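Local atomic coordinates of phosphoribosylaminoimidazole-succinocarboxamide synthase (Ehrlichia chaffeensis str. Arkansas, PDB entry 3KRE), a protein that catalyses the ATP-dependent joining of L-aspartate to a carboxylated aminoimidazole ribonucleotide, forming SAICAR in de novo purine biosynthesis. Residues A[72-77]-A[251-256]; A[76-81]-A[184-189]; A[85-90]-A[180-185]. All blocks are in the same frame, centred on the assembly; numbering follows the deposited sequence. Where two conformers were deposited one is given.

Contact 1 of 3, residues A[72-77]-A[251-256]; sequences NYISSF and REVAHK. With EDO (1,2-ethanediol), chain H.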
loop_
_atom_site.group_PDB
_atom_site.type_symbol
_atom_site.label_atom_id
_atom_site.label_comp_id
_atom_site.label_asym_id
_atom_site.label_seq_id
_atom_site.Cartn_x
_atom_site.Cartn_y
_atom_site.Cartn_z
ATOM N N ASN A 72 2.161 -10.374 3.659
ATOM C CA ASN A 72 2.555 -11.105 2.469
ATOM C C ASN A 72 1.352 -11.781 1.795
ATOM O O ASN A 72 1.104 -11.617 0.589
ATOM C CB ASN A 72 3.626 -12.133 2.835
ATOM C CG ASN A 72 4.101 -12.918 1.655
ATOM O OD1 ASN A 72 4.397 -12.340 0.582
ATOM N ND2 ASN A 72 4.187 -14.236 1.819
ATOM N N TYR A 73 0.600 -12.539 2.581
ATOM C CA TYR A 73 -0.601 -13.210 2.068
ATOM C C TYR A 73 -1.674 -12.236 1.581
ATOM O O TYR A 73 -2.228 -12.417 0.501
ATOM C CB TYR A 73 -1.196 -14.147 3.093
ATOM C CG TYR A 73 -0.342 -15.362 3.401
ATOM C CD1 TYR A 73 0.345 -16.021 2.375
ATOM C CD2 TYR A 73 -0.311 -15.906 4.668
ATOM C CE1 TYR A 73 1.077 -17.144 2.620
ATOM C CE2 TYR A 73 0.429 -17.047 4.938
ATOM C CZ TYR A 73 1.134 -17.655 3.894
ATOM O OH TYR A 73 1.873 -18.817 4.075
ATOM N N ILE A 74 -1.953 -11.198 2.354
ATOM C CA ILE A 74 -2.953 -10.213 1.957
ATOM C C ILE A 74 -2.517 -9.475 0.689
ATOM O O ILE A 74 -3.310 -9.321 -0.248
ATOM C CB ILE A 74 -3.253 -9.184 3.096
ATOM C CG1 ILE A 74 -3.949 -9.896 4.222
ATOM C CG2 ILE A 74 -4.118 -8.025 2.576
ATOM C CD1 ILE A 74 -3.958 -9.115 5.606
ATOM N N SER A 75 -1.277 -9.039 0.641
ATOM C CA SER A 75 -0.799 -8.291 -0.540
ATOM C C SER A 75 -0.773 -9.126 -1.824
ATOM O O SER A 75 -1.252 -8.680 -2.888
ATOM C CB SER A 75 0.577 -7.677 -0.250
ATOM O OG SER A 75 0.907 -6.738 -1.247
ATOM N N SER A 76 -0.212 -10.336 -1.742
ATOM C CA SER A 76 -0.229 -11.237 -2.882
ATOM C C SER A 76 -1.675 -11.481 -3.350
ATOM O O SER A 76 -1.935 -11.439 -4.548
ATOM C CB SER A 76 0.498 -12.545 -2.550
ATOM O OG SER A 76 -0.069 -13.195 -1.427
ATOM N N PHE A 77 -2.597 -11.702 -2.399
ATOM C CA PHE A 77 -3.993 -11.908 -2.712
ATOM C C PHE A 77 -4.589 -10.728 -3.456
ATOM O O PHE A 77 -5.249 -10.902 -4.484
ATOM C CB PHE A 77 -4.799 -12.207 -1.424
ATOM C CG PHE A 77 -6.247 -12.450 -1.658
ATOM C CD1 PHE A 77 -6.712 -13.722 -2.000
ATOM C CD2 PHE A 77 -7.152 -11.411 -1.555
ATOM C CE1 PHE A 77 -8.049 -13.943 -2.207
ATOM C CE2 PHE A 77 -8.469 -11.615 -1.784
ATOM C CZ PHE A 77 -8.931 -12.879 -2.106
ATOM N N ARG A 251 -5.205 -10.365 11.115
ATOM C CA ARG A 251 -5.717 -11.719 10.887
ATOM C C ARG A 251 -7.184 -11.718 10.490
ATOM O O ARG A 251 -7.608 -12.498 9.629
ATOM C CB ARG A 251 -5.528 -12.624 12.103
ATOM C CG ARG A 251 -5.531 -14.102 11.731
ATOM C CD ARG A 251 -5.359 -14.987 12.949
ATOM N NE ARG A 251 -3.991 -14.888 13.474
ATOM C CZ ARG A 251 -3.641 -14.412 14.665
ATOM N NH1 ARG A 251 -4.547 -13.973 15.536
ATOM N NH2 ARG A 251 -2.362 -14.399 14.998
ATOM N N GLU A 252 -7.973 -10.836 11.088
ATOM C CA GLU A 252 -9.357 -10.689 10.631
ATOM C C GLU A 252 -9.445 -10.323 9.143
ATOM O O GLU A 252 -10.280 -10.877 8.395
ATOM C CB GLU A 252 -10.086 -9.657 11.509
ATOM C CG GLU A 252 -11.541 -9.344 11.123
ATOM C CD GLU A 252 -12.343 -8.578 12.196
ATOM O OE1 GLU A 252 -11.958 -8.600 13.398
ATOM O OE2 GLU A 252 -13.395 -7.998 11.843
ATOM N N VAL A 253 -8.599 -9.391 8.698
ATOM C CA VAL A 253 -8.601 -9.002 7.291
ATOM C C VAL A 253 -8.239 -10.252 6.455
ATOM O O VAL A 253 -8.923 -10.582 5.461
ATOM C CB VAL A 253 -7.611 -7.862 6.994
ATOM C CG1 VAL A 253 -7.516 -7.582 5.447
ATOM C CG2 VAL A 253 -8.000 -6.603 7.779
ATOM N N ALA A 254 -7.188 -10.957 6.863
ATOM C CA ALA A 254 -6.789 -12.161 6.123
ATOM C C ALA A 254 -7.880 -13.221 6.067
ATOM O O ALA A 254 -8.119 -13.848 5.018
ATOM C CB ALA A 254 -5.519 -12.753 6.680
ATOM N N HIS A 255 -8.536 -13.437 7.190
ATOM C CA HIS A 255 -9.593 -14.423 7.230
ATOM C C HIS A 255 -10.754 -14.077 6.361
ATOM O O HIS A 255 -11.259 -14.930 5.640
ATOM C CB HIS A 255 -10.077 -14.635 8.648
ATOM C CG HIS A 255 -9.104 -15.362 9.505
ATOM N ND1 HIS A 255 -9.209 -15.408 10.876
ATOM C CD2 HIS A 255 -8.009 -16.092 9.182
ATOM C CE1 HIS A 255 -8.210 -16.124 11.363
ATOM N NE2 HIS A 255 -7.476 -16.562 10.353
ATOM N N LYS A 256 -11.224 -12.834 6.466
ATOM C CA LYS A 256 -12.369 -12.368 5.661
ATOM C C LYS A 256 -12.073 -12.372 4.171
ATOM O O LYS A 256 -12.960 -12.672 3.365
ATOM C CB LYS A 256 -12.774 -10.974 6.107
ATOM C CG LYS A 256 -13.469 -11.021 7.449
ATOM C CD LYS A 256 -14.001 -9.666 7.830
ATOM C CE LYS A 256 -15.328 -9.819 8.556
ATOM N NZ LYS A 256 -16.199 -8.747 8.145
HETATM C C1 EDO H . -9.950 -6.655 15.156
HETATM O O1 EDO H . -11.319 -6.861 15.541
HETATM C C2 EDO H . -8.981 -6.556 16.332
HETATM O O2 EDO H . -9.281 -7.586 17.291
#

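Contact 2 of 3, residues A[76-81]-A[184-189]; sequences SFLMKK and SELFFN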
loop_
_atom_site.group_PDB
_atom_site.type_symbol
_atom_site.label_atom_id
_atom_site.label_comp_id
_atom_site.label_asym_id
_atom_site.label_seq_id
_atom_site.Cartn_x
_atom_site.Cartn_y
_atom_site.Cartn_z
ATOM N N SER A 76 -0.212 -10.336 -1.742
ATOM C CA SER A 76 -0.229 -11.237 -2.882
ATOM C C SER A 76 -1.675 -11.481 -3.350
ATOM O O SER A 76 -1.935 -11.439 -4.548
ATOM C CB SER A 76 0.498 -12.545 -2.550
ATOM O OG SER A 76 -0.069 -13.195 -1.427
ATOM N N PHE A 77 -2.597 -11.702 -2.399
ATOM C CA PHE A 77 -3.993 -11.908 -2.712
ATOM C C PHE A 77 -4.589 -10.728 -3.456
ATOM O O PHE A 77 -5.249 -10.902 -4.484
ATOM C CB PHE A 77 -4.799 -12.207 -1.424
ATOM C CG PHE A 77 -6.247 -12.450 -1.658
ATOM C CD1 PHE A 77 -6.712 -13.722 -2.000
ATOM C CD2 PHE A 77 -7.152 -11.411 -1.555
ATOM C CE1 PHE A 77 -8.049 -13.943 -2.207
ATOM C CE2 PHE A 77 -8.469 -11.615 -1.784
ATOM C CZ PHE A 77 -8.931 -12.879 -2.106
ATOM N N LEU A 78 -4.429 -9.533 -2.891
ATOM C CA LEU A 78 -4.973 -8.307 -3.491
ATOM C C LEU A 78 -4.284 -7.919 -4.817
ATOM O O LEU A 78 -4.960 -7.468 -5.768
ATOM C CB LEU A 78 -4.909 -7.148 -2.482
ATOM C CG LEU A 78 -5.839 -7.322 -1.247
ATOM C CD1 LEU A 78 -5.628 -6.180 -0.250
ATOM C CD2 LEU A 78 -7.397 -7.523 -1.556
ATOM N N MET A 79 -2.979 -8.146 -4.918
ATOM C CA MET A 79 -2.295 -7.933 -6.199
ATOM C C MET A 79 -2.961 -8.789 -7.299
ATOM O O MET A 79 -3.285 -8.299 -8.376
ATOM C CB MET A 79 -0.791 -8.290 -6.104
ATOM C CG MET A 79 0.099 -7.313 -5.290
ATOM S SD MET A 79 0.613 -5.902 -6.279
ATOM C CE MET A 79 1.337 -4.824 -5.034
ATOM N N LYS A 80 -3.179 -10.070 -7.013
ATOM C CA LYS A 80 -3.809 -10.954 -7.952
ATOM C C LYS A 80 -5.240 -10.540 -8.293
ATOM O O LYS A 80 -5.622 -10.631 -9.448
ATOM C CB LYS A 80 -3.753 -12.397 -7.439
ATOM C CG LYS A 80 -4.475 -13.398 -8.283
ATOM C CD LYS A 80 -3.887 -13.490 -9.719
ATOM C CE LYS A 80 -4.258 -14.800 -10.383
ATOM N NZ LYS A 80 -5.743 -14.897 -10.562
ATOM N N LYS A 81 -6.019 -10.082 -7.308
ATOM C CA LYS A 81 -7.335 -9.515 -7.599
ATOM C C LYS A 81 -7.272 -8.328 -8.547
ATOM O O LYS A 81 -8.109 -8.186 -9.436
ATOM C CB LYS A 81 -8.022 -9.126 -6.305
ATOM C CG LYS A 81 -8.490 -10.304 -5.449
ATOM C CD LYS A 81 -9.440 -11.173 -6.219
ATOM C CE LYS A 81 -10.030 -12.267 -5.379
ATOM N NZ LYS A 81 -11.340 -12.694 -5.965
ATOM N N SER A 184 -12.351 -1.319 -2.972
ATOM C CA SER A 184 -13.498 -0.924 -2.153
ATOM C C SER A 184 -14.602 -1.960 -2.243
ATOM O O SER A 184 -15.202 -2.322 -1.251
ATOM C CB SER A 184 -14.056 0.459 -2.554
ATOM O OG SER A 184 -13.173 1.458 -2.162
ATOM N N GLU A 185 -14.834 -2.470 -3.434
ATOM C CA GLU A 185 -15.902 -3.431 -3.648
ATOM C C GLU A 185 -15.563 -4.773 -2.993
ATOM O O GLU A 185 -16.384 -5.390 -2.299
ATOM C CB GLU A 185 -16.178 -3.600 -5.146
ATOM C CG GLU A 185 -17.210 -4.681 -5.437
ATOM C CD GLU A 185 -17.752 -4.660 -6.862
ATOM O OE1 GLU A 185 -18.042 -3.561 -7.400
ATOM O OE2 GLU A 185 -17.934 -5.763 -7.422
ATOM N N LEU A 186 -14.333 -5.200 -3.154
ATOM C CA LEU A 186 -14.003 -6.518 -2.642
ATOM C C LEU A 186 -13.994 -6.501 -1.105
ATOM O O LEU A 186 -14.494 -7.442 -0.487
ATOM C CB LEU A 186 -12.737 -7.045 -3.304
ATOM C CG LEU A 186 -11.382 -6.665 -2.886
ATOM C CD1 LEU A 186 -11.052 -7.493 -1.650
ATOM C CD2 LEU A 186 -10.413 -6.931 -4.097
ATOM N N PHE A 187 -13.555 -5.398 -0.503
ATOM C CA PHE A 187 -13.615 -5.263 0.945
ATOM C C PHE A 187 -15.050 -5.126 1.440
ATOM O O PHE A 187 -15.437 -5.754 2.415
ATOM C CB PHE A 187 -12.756 -4.092 1.432
ATOM C CG PHE A 187 -11.291 -4.414 1.551
ATOM C CD1 PHE A 187 -10.852 -5.425 2.390
ATOM C CD2 PHE A 187 -10.348 -3.691 0.852
ATOM C CE1 PHE A 187 -9.485 -5.705 2.528
ATOM C CE2 PHE A 187 -9.001 -3.965 1.009
ATOM C CZ PHE A 187 -8.584 -4.976 1.820
ATOM N N PHE A 188 -15.866 -4.356 0.733
ATOM C CA PHE A 188 -17.260 -4.183 1.130
ATOM C C PHE A 188 -17.982 -5.531 1.194
ATOM O O PHE A 188 -18.772 -5.779 2.094
ATOM C CB PHE A 188 -17.977 -3.270 0.150
ATOM C CG PHE A 188 -19.436 -3.099 0.458
ATOM C CD1 PHE A 188 -19.849 -2.129 1.346
ATOM C CD2 PHE A 188 -20.382 -3.940 -0.105
ATOM C CE1 PHE A 188 -21.203 -1.975 1.655
ATOM C CE2 PHE A 188 -21.724 -3.810 0.206
ATOM C CZ PHE A 188 -22.129 -2.818 1.068
ATOM N N ASN A 189 -17.688 -6.385 0.224
ATOM C CA ASN A 189 -18.319 -7.688 0.101
ATOM C C ASN A 189 -17.929 -8.656 1.219
ATOM O O ASN A 189 -18.625 -9.618 1.447
ATOM C CB ASN A 189 -18.091 -8.266 -1.315
ATOM C CG ASN A 189 -18.898 -7.498 -2.374
ATOM O OD1 ASN A 189 -19.914 -6.903 -2.052
ATOM N ND2 ASN A 189 -18.442 -7.509 -3.623
#

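Contact 3 of 3, residues A[85-90]-A[180-185]; sequences KGIKTH and NNILSE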
loop_
_atom_site.group_PDB
_atom_site.type_symbol
_atom_site.label_atom_id
_atom_site.label_comp_id
_atom_site.label_asym_id
_atom_site.label_seq_id
_atom_site.Cartn_x
_atom_site.Cartn_y
_atom_site.Cartn_z
ATOM N N LYS A 85 -8.347 -7.833 -12.896
ATOM C CA LYS A 85 -9.073 -6.726 -13.532
ATOM C C LYS A 85 -8.222 -5.883 -14.473
ATOM O O LYS A 85 -8.668 -4.834 -14.896
ATOM C CB LYS A 85 -9.692 -5.782 -12.475
ATOM C CG LYS A 85 -10.587 -6.448 -11.491
ATOM C CD LYS A 85 -11.889 -6.858 -12.126
ATOM C CE LYS A 85 -12.921 -7.239 -11.055
ATOM N NZ LYS A 85 -14.089 -7.976 -11.614
ATOM N N GLY A 86 -7.014 -6.336 -14.798
ATOM C CA GLY A 86 -6.183 -5.710 -15.789
ATOM C C GLY A 86 -5.202 -4.671 -15.280
ATOM O O GLY A 86 -4.582 -3.962 -16.077
ATOM N N ILE A 87 -5.050 -4.587 -13.970
ATOM C CA ILE A 87 -4.035 -3.707 -13.399
ATOM C C ILE A 87 -2.653 -4.372 -13.523
ATOM O O ILE A 87 -2.505 -5.569 -13.212
ATOM C CB ILE A 87 -4.323 -3.391 -11.914
ATOM C CG1 ILE A 87 -5.725 -2.749 -11.725
ATOM C CG2 ILE A 87 -3.227 -2.516 -11.352
ATOM C CD1 ILE A 87 -5.970 -1.364 -12.412
ATOM N N LYS A 88 -1.676 -3.613 -14.034
ATOM C CA LYS A 88 -0.299 -4.082 -14.171
ATOM C C LYS A 88 0.381 -3.954 -12.816
ATOM O O LYS A 88 0.309 -2.886 -12.188
ATOM C CB LYS A 88 0.440 -3.253 -15.229
ATOM C CG LYS A 88 -0.216 -3.311 -16.593
ATOM C CD LYS A 88 0.495 -2.520 -17.697
ATOM C CE LYS A 88 -0.365 -2.561 -18.974
ATOM N NZ LYS A 88 0.305 -1.842 -20.107
ATOM N N THR A 89 1.065 -5.016 -12.384
ATOM C CA THR A 89 1.686 -5.016 -11.050
ATOM C C THR A 89 3.056 -5.662 -11.118
ATOM O O THR A 89 3.390 -6.320 -12.116
ATOM C CB THR A 89 0.884 -5.806 -10.019
ATOM O OG1 THR A 89 1.087 -7.206 -10.236
ATOM C CG2 THR A 89 -0.606 -5.497 -10.089
ATOM N N HIS A 90 3.824 -5.521 -10.039
ATOM C CA HIS A 90 5.112 -6.192 -9.967
ATOM C C HIS A 90 5.016 -7.666 -9.535
ATOM O O HIS A 90 6.008 -8.395 -9.509
ATOM C CB HIS A 90 6.066 -5.428 -9.060
ATOM C CG HIS A 90 5.724 -5.478 -7.606
ATOM N ND1 HIS A 90 6.618 -5.079 -6.633
ATOM C CD2 HIS A 90 4.636 -5.932 -6.958
ATOM C CE1 HIS A 90 6.062 -5.227 -5.446
ATOM N NE2 HIS A 90 4.864 -5.757 -5.607
ATOM N N ASN A 180 -9.036 1.864 -6.416
ATOM C CA ASN A 180 -9.933 2.187 -5.320
ATOM C C ASN A 180 -11.287 1.491 -5.515
ATOM O O ASN A 180 -11.816 0.885 -4.594
ATOM C CB ASN A 180 -10.110 3.700 -5.205
ATOM C CG ASN A 180 -10.973 4.116 -3.994
ATOM O OD1 ASN A 180 -10.913 3.507 -2.922
ATOM N ND2 ASN A 180 -11.784 5.171 -4.179
ATOM N N ASN A 181 -11.854 1.575 -6.714
ATOM C CA ASN A 181 -13.146 0.929 -6.953
ATOM C C ASN A 181 -13.088 -0.579 -6.740
ATOM O O ASN A 181 -13.952 -1.134 -6.080
ATOM C CB ASN A 181 -13.640 1.185 -8.361
ATOM C CG ASN A 181 -14.038 2.628 -8.576
ATOM O OD1 ASN A 181 -14.340 3.345 -7.624
ATOM N ND2 ASN A 181 -14.073 3.054 -9.845
ATOM N N ILE A 182 -12.085 -1.219 -7.319
ATOM C CA ILE A 182 -11.917 -2.680 -7.182
ATOM C C ILE A 182 -11.735 -3.121 -5.732
ATOM O O ILE A 182 -12.463 -4.010 -5.211
ATOM C CB ILE A 182 -10.730 -3.199 -8.010
ATOM C CG1 ILE A 182 -10.943 -2.903 -9.514
ATOM C CG2 ILE A 182 -10.540 -4.697 -7.736
ATOM C CD1 ILE A 182 -9.617 -2.934 -10.318
ATOM N N LEU A 183 -10.783 -2.488 -5.052
ATOM C CA LEU A 183 -10.533 -2.815 -3.636
ATOM C C LEU A 183 -11.720 -2.474 -2.741
ATOM O O LEU A 183 -12.042 -3.234 -1.823
ATOM C CB LEU A 183 -9.276 -2.103 -3.120
ATOM C CG LEU A 183 -7.939 -2.443 -3.760
ATOM C CD1 LEU A 183 -6.773 -1.683 -3.111
ATOM C CD2 LEU A 183 -7.691 -3.966 -3.648
ATOM N N SER A 184 -12.351 -1.319 -2.972
ATOM C CA SER A 184 -13.498 -0.924 -2.153
ATOM C C SER A 184 -14.602 -1.960 -2.243
ATOM O O SER A 184 -15.202 -2.322 -1.251
ATOM C CB SER A 184 -14.056 0.459 -2.554
ATOM O OG SER A 184 -13.173 1.458 -2.162
ATOM N N GLU A 185 -14.834 -2.470 -3.434
ATOM C CA GLU A 185 -15.902 -3.431 -3.648
ATOM C C GLU A 185 -15.563 -4.773 -2.993
ATOM O O GLU A 185 -16.384 -5.390 -2.299
ATOM C CB GLU A 185 -16.178 -3.600 -5.146
ATOM C CG GLU A 185 -17.210 -4.681 -5.437
ATOM C CD GLU A 185 -17.752 -4.660 -6.862
ATOM O OE1 GLU A 185 -18.042 -3.561 -7.400
ATOM O OE2 GLU A 185 -17.934 -5.763 -7.422
#

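Contact 1 of 3, residues A[72-77]-A[251-256]
This is helix-helix packing in the SAICAR synthetase fold: Ile74 of helix 67-84 sets its side chain against Val253 and Ala254 of the C-terminal helix 246-257. The backbones come close here, with Ile74 CA 6.0 Å from Ala254 CA, a closeness consistent with the small side chain of Ala254. Ile74 holds CG1 anti to its carbonyl carbon (chi1 -68°), and the nearly extended second torsion carries CD1 on to the other helix. There CD1 meets Val253 CG1 at 3.9 Å, the two side chains crossing at about a right angle, and it lies equally near the backbone, 3.9 Å from Ala254 N. One carbon further back, Ile74 CG1 passes Ala254 CB at 4.1 Å. All three residues are buried; Pro220 and Leu257 also pack on Ile74, while Leu225 of strand 223-227 touches Val253. Polar groups sit off this patch: Arg251 makes a salt bridge with Glu66, and Ser75 OG is hydrogen-bonded to Ile218 N. Beyond the packed face, a 1,2-ethanediol, probably from the crystallisation liquor, donates a hydrogen bond from its O1 to Glu252 OE1 at 2.8 Å.

Contact 2 of 3, residues A[76-81]-A[184-189]
Leu78 of helix 67-84 meets Leu186 and Phe187 near the C-terminal end of helix 166-189 in the SAICAR synthetase fold, where the segments 76-81 and 184-189 run at 124° between their N-to-C directions. The local axes stay 12.0 Å apart, so long side chains have to bridge the distance, and even the nearest alpha carbons, Lys81 CA and Leu186 CA, are 8.8 Å apart. On the buried side Leu78 divides its two methyls between two partners. Its CD2 lies 3.7 Å from Leu186 CD1, while its CD1 reaches the far end of the Phe187 ring, 3.8 Å from CZ. The approach to that ring is oblique, and the two side chains lie about perpendicular. The CB of Phe187 leaves its helix alongside the other segment rather than at it, and the ring then brings CZ up to the leucine. Leu257 of helix 246-257 touches Leu78, Leu186 and Phe187 alike and so closes this cluster with a third helix.

Toward solvent the packing thins to the aliphatic root of Lys81, whose CB stands 3.9 Å from Leu186 CD2. With CG between the backbone N and the carbonyl carbon (chi1 81°), Leu186 directs CD1 at Leu78, while CD2 lies near both Leu78 and Lys81. The exposed Lys81 chain bends at its second torsion, with only its first carbons used in the contact. Nearby, Lys80 turns its ammonium to a salt bridge with Asp84 of its own helix. The chemistry across the pair is therefore wholly aliphatic and aromatic, which suggests that shape and burial of hydrocarbon, rather than directed polar bonds, probably govern how these segments meet.

Contact 3 of 3, residues A[85-90]-A[180-185]
Ile182 of helix 166-189 gives up the largest area here, setting its CD1 methyl against both Lys85 and Ile87, just beyond the end of helix 67-84. CG1 lies anti to the carbonyl carbon (chi1 -61°), and the nearly extended next torsion sends CD1 out toward the loop. There it sits 3.6 Å from Lys85 CB and 3.8 Å from Lys85 CG. The two side chains run past each other in opposite directions; the lysine touches with CB and CG while its end leads away from the helix. Lys85 NZ stops 6.1 Å from Glu185 OE2; these opposite charges are not in contact, and any attraction would probably be modest. From the buried side Ile87 comes tip to tip with Ile182, its CG1 4.1 Å from Ile182 CD1, and it also packs on Ile179 and Leu175, about one and two turns before Ile182 in the same helix. The backbone is tied too, since Lys85 O accepts a hydrogen bond from Lys178 NZ. Between the two contacting loop residues, Gly86 has positive phi and turns the chain: Ile87 N bonds to Leu82 O and Gly86 N to Ile83 O, the Schellman motif that ends helix 67-84.

How the contacts relate
Helix 67-84 and the loop after it run through all three contacts. Contact 1 uses the middle of the helix, contact 2 the next turn, sharing Ser76 and Phe77, and contact 3 the exit toward strand 91-94. Their partners come in reverse order: contacts 2 and 3 both end on helix 166-189, sharing Ser184 and Glu185, whereas contact 1 reaches helix 246-257, so contact 3 is nested within the loop closed by contact 1. Centres of contacts 1 and 2 are about 9 Å apart, joined by Val253 against Phe187; those of contacts 2 and 3 are about 7 Å apart, joined by Leu78 against Leu183. Through apolar patches they join this helix and loop to two later helices.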